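Local atomic coordinates of cystathionine beta-lyase family protein, YNBB B.subtilis ortholog (Clostridium acetobutylicum, PDB entry 3HVY), a protein that is a putative PLP-dependent lyase of the methionine gamma-lyase family, probably cleaving sulfur amino acids such as cystathionine and perhaps involved in aluminium resistance. Residues 118-123 and 165-170; 204-209 and 213-218. One frame throughout, in Å; residues are numbered along the deposited sequence.

In the fold
Interactions 1 and 2 pack two neighbouring helices against one face of the seven-stranded sheet, and their centres lie about 10 Å apart. Interaction 1 sets helix 164-173 against strand 118-121 and the turn after it. Interaction 2 sets helix 196-207 against strand 214-218. Strand 177-183 runs between these two strands. Segments 165-170 and 204-209 also meet directly: Lys-168 NZ forms a salt bridge of 2.6 Å with Glu-208 OE1, and Val-167 CG1 packs on Ile-206 CG1 at 4.2 Å. The link to the active site runs through 213-218, where Asp-218 OD2 is hydrogen-bonded to N1 of the PLP-modified lysine at position 244.

Interaction 1. Residues 118-123 and 165-170; sequences TMMSIC and NTVKEE
Met-120, a selenomethionine, reaches from its strand to two residues of helix 164-173, Val-167 and Glu-170. Its CG stands opposite the backbone N (chi1 -178°), and the chain runs out extended as far as SE. It then bends at chi3 (63°), which turns CE onto Val-167 while SE stays beside Glu-170. CE lies 3.9 Å from Val-167 CG1. SE lies 3.6 Å from Glu-170 CB and meets CG of the same residue slightly farther off.

Ile-122 touches the helix with its CG2 branch. Its chi1 of 67° leaves CG2 anti to the carbonyl carbon, and this methyl meets Val-167 CG2 at 3.5 Å. The Ile-122 side chain lies across that of Val-167. Val-167 therefore uses both methyls: CG2 packs on Ile-122, while CG1 meets Met-120 CE.

Glu-170 offers only its aliphatic part to Met-120. Its carboxylate turns to Lys-153 on strand 151-154, where OE1 forms a salt bridge.

Between these two segments the contact is apolar packing, from the strand and the residue just after it. It rests on the fit of side chains and not on directional bonds. Glu-170 can join it because Lys-153 satisfies its charge.

Interaction 2. Residues 204-209 and 213-218; sequences KSIREV and VIVFVD
Ile-206 and Arg-207 carry the helix side of this contact. They meet Val-213, just before strand 214-218, and Val-215 within it.

Ile-206 points toward the strand. Its CG2 packs on Val-213 CG1 at 3.6 Å. Its other branch reaches farther along the strand, where CD1 lies 4.3 Å from Val-215 CG2. Ile-206 and Val-213 both also touch Ile-180 of strand 177-183, so the apolar patch continues onto the next strand.

Arg-207 does the polar work. Its chain is bent at chi2 (-47°), and the guanidinium comes nearer the strand than the start of the side chain suggests. NH1 and NH2 grip a single atom, the carbonyl oxygen of Val-213, end-on. The NH1 bond to Val-213 O is 2.8 Å long and uses a lone pair in the carbonyl plane. The NH2 bond to Val-213 O is longer, at 3.2 Å, and more bent (N-H...O 138°). NH2 approaches nearly in line with the carbonyl, at a C=O...N angle of 176°. The oxygen lies close to the guanidinium plane for both. Over one face of the guanidinium sits Val-215 CG2, 3.7 Å from NH2. Arg-207 has two further partners nearby: NH2 forms a salt bridge with Asp-236 OD2, which also accepts a hydrogen bond from Val-215 N, and NH1 bonds to Asn-210 O.

The whole is the second half of a beta-alpha-beta unit: strand 177-183, helix 196-207 and strand 214-218. Such crossovers build the large domain of fold-type I PLP enzymes, and here the strand ends at Asp-218, whose OD2 bonds to N1 of the cofactor.

Interaction 1. Residues 118-123 and 165-170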
ATOM      1  N   THR D 118      19.200 -37.812  -6.766  1.00 31.17           N
ATOM      2  CA  THR D 118      20.169 -37.355  -5.775  1.00 30.56           C
ATOM      3  C   THR D 118      20.581 -35.910  -6.001  1.00 30.07           C
ATOM      4  O   THR D 118      20.845 -35.502  -7.132  1.00 30.81           O
ATOM      5  CB  THR D 118      21.409 -38.211  -5.756  1.00 31.50           C
ATOM      6  OG1 THR D 118      21.048 -39.571  -5.520  1.00 28.91           O
ATOM      7  CG2 THR D 118      22.365 -37.721  -4.661  1.00 28.95           C
HETATM    8  N   MSE D 119      20.605 -35.144  -4.909  1.00 30.57           N
HETATM    9  CA  MSE D 119      21.112 -33.772  -4.857  1.00 29.13           C
HETATM   10  C   MSE D 119      22.506 -33.826  -4.220  1.00 30.03           C
HETATM   11  O   MSE D 119      22.720 -34.534  -3.233  1.00 26.93           O
HETATM   12  CB  MSE D 119      20.218 -32.900  -3.969  1.00 31.89           C
HETATM   13  CG  MSE D 119      20.754 -31.537  -3.707  1.00 31.88           C
HETATM   14 SE   MSE D 119      19.681 -30.556  -2.370  0.75 34.57          SE
HETATM   15  CE  MSE D 119      20.931 -29.036  -2.104  1.00 30.91           C
HETATM   16  N   MSE D 120      23.451 -33.061  -4.763  1.00 25.25           N
HETATM   17  CA  MSE D 120      24.799 -33.104  -4.228  1.00 27.03           C
HETATM   18  C   MSE D 120      25.338 -31.724  -3.997  1.00 26.64           C
HETATM   19  O   MSE D 120      25.407 -30.907  -4.935  1.00 29.77           O
HETATM   20  CB  MSE D 120      25.744 -33.920  -5.129  1.00 28.36           C
HETATM   21  CG  MSE D 120      27.210 -34.026  -4.565  1.00 28.94           C
HETATM   22 SE   MSE D 120      28.379 -35.229  -5.519  0.75 28.77          SE
HETATM   23  CE  MSE D 120      28.356 -34.269  -7.223  1.00 22.76           C
ATOM     24  N   SER D 121      25.663 -31.450  -2.736  1.00 27.50           N
ATOM     25  CA  SER D 121      26.263 -30.184  -2.341  1.00 27.19           C
ATOM     26  C   SER D 121      27.785 -30.356  -2.455  1.00 28.25           C
ATOM     27  O   SER D 121      28.347 -31.335  -1.948  1.00 27.93           O
ATOM     28  CB  SER D 121      25.900 -29.794  -0.903  1.00 29.48           C
ATOM     29  OG  SER D 121      24.557 -29.386  -0.808  1.00 28.19           O
ATOM     30  N   ILE D 122      28.446 -29.418  -3.104  1.00 26.40           N
ATOM     31  CA  ILE D 122      29.869 -29.564  -3.321  1.00 30.17           C
ATOM     32  C   ILE D 122      30.806 -28.585  -2.574  1.00 33.89           C
ATOM     33  O   ILE D 122      32.030 -28.729  -2.667  1.00 33.96           O
ATOM     34  CB  ILE D 122      30.227 -29.673  -4.799  1.00 31.72           C
ATOM     35  CG1 ILE D 122      29.942 -28.353  -5.526  1.00 30.29           C
ATOM     36  CG2 ILE D 122      29.519 -30.906  -5.449  1.00 29.33           C
ATOM     37  CD1 ILE D 122      30.560 -28.290  -6.969  1.00 28.74           C
ATOM     38  N   CYS D 123      30.238 -27.678  -1.784  1.00 36.94           N
ATOM     39  CA  CYS D 123      30.993 -26.734  -0.997  1.00 37.71           C
ATOM     40  C   CYS D 123      30.912 -27.058   0.496  1.00 39.31           C
ATOM     41  O   CYS D 123      30.850 -26.150   1.312  1.00 40.16           O
ATOM     42  CB  CYS D 123      30.427 -25.335  -1.211  1.00 36.71           C
ATOM     43  SG  CYS D 123      30.392 -24.835  -2.904  1.00 41.11           S
ATOM     44  N   ASN D 165      37.915 -33.264  -7.720  1.00 35.60           N
ATOM     45  CA  ASN D 165      38.114 -34.639  -8.105  1.00 35.20           C
ATOM     46  C   ASN D 165      37.097 -35.605  -7.516  1.00 32.17           C
ATOM     47  O   ASN D 165      36.709 -36.548  -8.179  1.00 29.47           O
ATOM     48  CB  ASN D 165      39.535 -35.121  -7.782  1.00 37.85           C
ATOM     49  CG  ASN D 165      40.593 -34.528  -8.736  1.00 51.08           C
ATOM     50  OD1 ASN D 165      40.281 -33.938  -9.781  1.00 61.65           O
ATOM     51  ND2 ASN D 165      41.856 -34.691  -8.362  1.00 69.69           N
ATOM     52  N   THR D 166      36.688 -35.408  -6.273  1.00 29.80           N
ATOM     53  CA  THR D 166      35.641 -36.256  -5.697  1.00 31.63           C
ATOM     54  C   THR D 166      34.282 -35.993  -6.363  1.00 29.54           C
ATOM     55  O   THR D 166      33.514 -36.926  -6.626  1.00 27.25           O
ATOM     56  CB  THR D 166      35.525 -36.018  -4.193  1.00 32.85           C
ATOM     57  OG1 THR D 166      36.778 -36.370  -3.611  1.00 33.59           O
ATOM     58  CG2 THR D 166      34.440 -36.876  -3.591  1.00 29.29           C
ATOM     59  N   VAL D 167      34.019 -34.737  -6.700  1.00 27.43           N
ATOM     60  CA  VAL D 167      32.793 -34.377  -7.418  1.00 28.78           C
ATOM     61  C   VAL D 167      32.687 -35.164  -8.735  1.00 29.71           C
ATOM     62  O   VAL D 167      31.644 -35.754  -9.057  1.00 30.43           O
ATOM     63  CB  VAL D 167      32.760 -32.892  -7.752  1.00 28.01           C
ATOM     64  CG1 VAL D 167      31.509 -32.575  -8.644  1.00 32.99           C
ATOM     65  CG2 VAL D 167      32.715 -32.044  -6.475  1.00 29.91           C
ATOM     66  N   LYS D 168      33.795 -35.213  -9.463  1.00 30.35           N
ATOM     67  CA  LYS D 168      33.875 -35.940 -10.730  1.00 30.54           C
ATOM     68  C   LYS D 168      33.715 -37.421 -10.553  1.00 30.19           C
ATOM     69  O   LYS D 168      32.995 -38.065 -11.329  1.00 32.13           O
ATOM     70  CB  LYS D 168      35.197 -35.613 -11.442  1.00 29.34           C
ATOM     71  CG  LYS D 168      35.113 -34.227 -12.037  1.00 36.52           C
ATOM     72  CD  LYS D 168      36.459 -33.720 -12.493  1.00 47.23           C
ATOM     73  CE  LYS D 168      36.758 -34.014 -13.940  1.00 46.53           C
ATOM     74  NZ  LYS D 168      37.940 -33.210 -14.366  1.00 53.25           N
ATOM     75  N   GLU D 169      34.382 -37.966  -9.537  1.00 28.49           N
ATOM     76  CA  GLU D 169      34.225 -39.393  -9.175  1.00 27.87           C
ATOM     77  C   GLU D 169      32.751 -39.740  -8.854  1.00 25.96           C
ATOM     78  O   GLU D 169      32.223 -40.752  -9.252  1.00 22.19           O
ATOM     79  CB  GLU D 169      35.103 -39.728  -7.958  1.00 29.61           C
ATOM     80  CG  GLU D 169      36.626 -39.797  -8.181  1.00 42.17           C
ATOM     81  CD  GLU D 169      37.400 -40.002  -6.868  1.00 38.77           C
ATOM     82  N   GLU D 170      32.076 -38.865  -8.126  1.00 26.72           N
ATOM     83  CA  GLU D 170      30.661 -39.058  -7.842  1.00 28.46           C
ATOM     84  C   GLU D 170      29.824 -38.998  -9.107  1.00 29.71           C
ATOM     85  O   GLU D 170      28.943 -39.826  -9.316  1.00 31.03           O
ATOM     86  CB  GLU D 170      30.172 -37.996  -6.853  1.00 27.36           C
ATOM     87  CG  GLU D 170      30.685 -38.224  -5.464  1.00 31.68           C
ATOM     88  CD  GLU D 170      30.062 -39.460  -4.804  1.00 37.93           C
ATOM     89  OE1 GLU D 170      29.165 -40.101  -5.387  1.00 39.74           O
ATOM     90  OE2 GLU D 170      30.455 -39.768  -3.668  1.00 42.02           O
TER

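Interaction 2. Residues 204-209 and 213-218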
ATOM      1  N   LYS D 204      33.256 -25.768 -15.359  1.00 31.98           N
ATOM      2  CA  LYS D 204      34.041 -26.265 -16.493  1.00 36.01           C
ATOM      3  C   LYS D 204      34.515 -27.677 -16.196  1.00 33.47           C
ATOM      4  O   LYS D 204      34.478 -28.537 -17.067  1.00 36.59           O
ATOM      5  CB  LYS D 204      35.208 -25.299 -16.758  1.00 37.30           C
ATOM      6  CG  LYS D 204      35.875 -25.428 -18.068  1.00 53.56           C
ATOM      7  CD  LYS D 204      36.783 -24.247 -18.422  1.00 61.41           C
ATOM      8  CE  LYS D 204      37.663 -24.667 -19.661  1.00 71.95           C
ATOM      9  NZ  LYS D 204      38.497 -23.571 -20.285  1.00 75.77           N
ATOM     10  N   SER D 205      34.919 -27.961 -14.964  1.00 32.98           N
ATOM     11  CA  SER D 205      35.284 -29.332 -14.618  1.00 33.65           C
ATOM     12  C   SER D 205      34.111 -30.278 -14.633  1.00 34.35           C
ATOM     13  O   SER D 205      34.252 -31.424 -15.050  1.00 35.95           O
ATOM     14  CB  SER D 205      35.904 -29.428 -13.217  1.00 35.71           C
ATOM     15  OG  SER D 205      37.170 -28.822 -13.208  1.00 34.80           O
ATOM     16  N   ILE D 206      32.976 -29.841 -14.090  1.00 35.88           N
ATOM     17  CA  ILE D 206      31.776 -30.660 -14.123  1.00 33.03           C
ATOM     18  C   ILE D 206      31.437 -30.987 -15.589  1.00 34.92           C
ATOM     19  O   ILE D 206      31.142 -32.133 -15.911  1.00 33.90           O
ATOM     20  CB  ILE D 206      30.591 -29.980 -13.398  1.00 34.43           C
ATOM     21  CG1 ILE D 206      30.829 -29.987 -11.886  1.00 29.90           C
ATOM     22  CG2 ILE D 206      29.201 -30.664 -13.719  1.00 27.72           C
ATOM     23  CD1 ILE D 206      29.988 -28.950 -11.158  1.00 26.49           C
ATOM     24  N   ARG D 207      31.519 -29.984 -16.464  1.00 34.33           N
ATOM     25  CA  ARG D 207      31.132 -30.185 -17.840  1.00 35.68           C
ATOM     26  C   ARG D 207      32.091 -31.069 -18.645  1.00 38.47           C
ATOM     27  O   ARG D 207      31.761 -31.455 -19.759  1.00 38.42           O
ATOM     28  CB  ARG D 207      30.897 -28.864 -18.539  1.00 36.32           C
ATOM     29  CG  ARG D 207      29.761 -28.050 -17.945  1.00 39.05           C
ATOM     30  CD  ARG D 207      28.501 -28.876 -17.706  1.00 41.94           C
ATOM     31  NE  ARG D 207      27.363 -28.058 -17.260  1.00 37.92           N
ATOM     32  CZ  ARG D 207      26.275 -28.532 -16.649  1.00 31.57           C
ATOM     33  NH1 ARG D 207      26.137 -29.811 -16.374  1.00 32.38           N
ATOM     34  NH2 ARG D 207      25.321 -27.710 -16.297  1.00 29.59           N
ATOM     35  N   GLU D 208      33.229 -31.430 -18.064  1.00 39.16           N
ATOM     36  CA  GLU D 208      34.129 -32.394 -18.693  1.00 40.76           C
ATOM     37  C   GLU D 208      33.539 -33.809 -18.633  1.00 40.93           C
ATOM     38  O   GLU D 208      33.908 -34.669 -19.411  1.00 43.52           O
ATOM     39  CB  GLU D 208      35.507 -32.366 -18.010  1.00 38.40           C
ATOM     40  CG  GLU D 208      36.314 -31.104 -18.328  1.00 40.70           C
ATOM     41  CD  GLU D 208      37.604 -30.971 -17.509  1.00 46.34           C
ATOM     42  OE1 GLU D 208      37.775 -31.680 -16.484  1.00 46.24           O
ATOM     43  OE2 GLU D 208      38.432 -30.119 -17.888  1.00 53.06           O
ATOM     44  N   VAL D 209      32.648 -34.059 -17.682  1.00 40.25           N
ATOM     45  CA  VAL D 209      32.090 -35.385 -17.506  1.00 37.26           C
ATOM     46  C   VAL D 209      30.589 -35.450 -17.770  1.00 34.33           C
ATOM     47  O   VAL D 209      30.075 -36.489 -18.101  1.00 33.62           O
ATOM     48  CB  VAL D 209      32.339 -35.871 -16.064  1.00 41.76           C
ATOM     49  CG1 VAL D 209      31.719 -37.291 -15.804  1.00 44.70           C
ATOM     50  CG2 VAL D 209      33.816 -35.924 -15.816  1.00 50.13           C
ATOM     51  N   VAL D 213      23.682 -32.608 -15.838  1.00 30.76           N
ATOM     52  CA  VAL D 213      23.416 -32.356 -14.413  1.00 31.20           C
ATOM     53  C   VAL D 213      23.118 -30.864 -14.222  1.00 30.03           C
ATOM     54  O   VAL D 213      23.786 -30.019 -14.796  1.00 29.01           O
ATOM     55  CB  VAL D 213      24.595 -32.863 -13.517  1.00 31.83           C
ATOM     56  CG1 VAL D 213      25.920 -32.113 -13.871  1.00 28.72           C
ATOM     57  CG2 VAL D 213      24.258 -32.732 -12.054  1.00 22.90           C
ATOM     58  N   ILE D 214      22.075 -30.554 -13.450  1.00 29.60           N
ATOM     59  CA  ILE D 214      21.718 -29.170 -13.180  1.00 29.76           C
ATOM     60  C   ILE D 214      22.709 -28.529 -12.224  1.00 26.42           C
ATOM     61  O   ILE D 214      22.923 -29.003 -11.128  1.00 28.36           O
ATOM     62  CB  ILE D 214      20.259 -29.069 -12.573  1.00 29.59           C
ATOM     63  CG1 ILE D 214      19.276 -29.807 -13.515  1.00 31.53           C
ATOM     64  CG2 ILE D 214      19.895 -27.604 -12.307  1.00 28.24           C
ATOM     65  CD1 ILE D 214      17.832 -30.017 -12.980  1.00 31.14           C
ATOM     66  N   VAL D 215      23.329 -27.440 -12.627  1.00 28.91           N
ATOM     67  CA  VAL D 215      24.183 -26.706 -11.709  1.00 25.47           C
ATOM     68  C   VAL D 215      23.412 -25.504 -11.136  1.00 27.72           C
ATOM     69  O   VAL D 215      23.075 -24.540 -11.853  1.00 26.86           O
ATOM     70  CB  VAL D 215      25.483 -26.290 -12.372  1.00 27.58           C
ATOM     71  CG1 VAL D 215      26.241 -25.320 -11.451  1.00 24.82           C
ATOM     72  CG2 VAL D 215      26.293 -27.529 -12.750  1.00 26.77           C
ATOM     73  N   PHE D 216      23.097 -25.621  -9.851  1.00 28.61           N
ATOM     74  CA  PHE D 216      22.397 -24.625  -9.060  1.00 29.53           C
ATOM     75  C   PHE D 216      23.359 -23.859  -8.177  1.00 32.04           C
ATOM     76  O   PHE D 216      24.187 -24.475  -7.471  1.00 27.44           O
ATOM     77  CB  PHE D 216      21.318 -25.273  -8.171  1.00 31.70           C
ATOM     78  CG  PHE D 216      20.704 -24.305  -7.192  1.00 29.52           C
ATOM     79  CD1 PHE D 216      19.881 -23.264  -7.633  1.00 29.89           C
ATOM     80  CD2 PHE D 216      20.936 -24.419  -5.856  1.00 36.10           C
ATOM     81  CE1 PHE D 216      19.335 -22.350  -6.707  1.00 30.30           C
ATOM     82  CE2 PHE D 216      20.383 -23.516  -4.970  1.00 38.12           C
ATOM     83  CZ  PHE D 216      19.603 -22.481  -5.416  1.00 35.12           C
ATOM     84  N   VAL D 217      23.296 -22.524  -8.244  1.00 28.65           N
ATOM     85  CA  VAL D 217      24.086 -21.660  -7.296  1.00 29.97           C
ATOM     86  C   VAL D 217      23.183 -20.755  -6.423  1.00 30.09           C
ATOM     87  O   VAL D 217      22.399 -19.971  -6.934  1.00 28.87           O
ATOM     88  CB  VAL D 217      25.090 -20.782  -8.051  1.00 29.87           C
ATOM     89  CG1 VAL D 217      26.052 -19.989  -7.114  1.00 26.01           C
ATOM     90  CG2 VAL D 217      25.898 -21.656  -9.025  1.00 28.22           C
ATOM     91  N   ASP D 218      23.287 -20.921  -5.112  1.00 28.02           N
ATOM     92  CA  ASP D 218      22.700 -20.015  -4.125  1.00 29.43           C
ATOM     93  C   ASP D 218      23.499 -18.732  -4.253  1.00 28.61           C
ATOM     94  O   ASP D 218      24.685 -18.707  -3.898  1.00 29.03           O
ATOM     95  CB  ASP D 218      22.868 -20.644  -2.750  1.00 29.04           C
ATOM     96  CG  ASP D 218      22.482 -19.712  -1.611  1.00 34.65           C
ATOM     97  OD1 ASP D 218      22.182 -18.527  -1.890  1.00 33.23           O
ATOM     98  OD2 ASP D 218      22.528 -20.175  -0.421  1.00 32.13           O
TER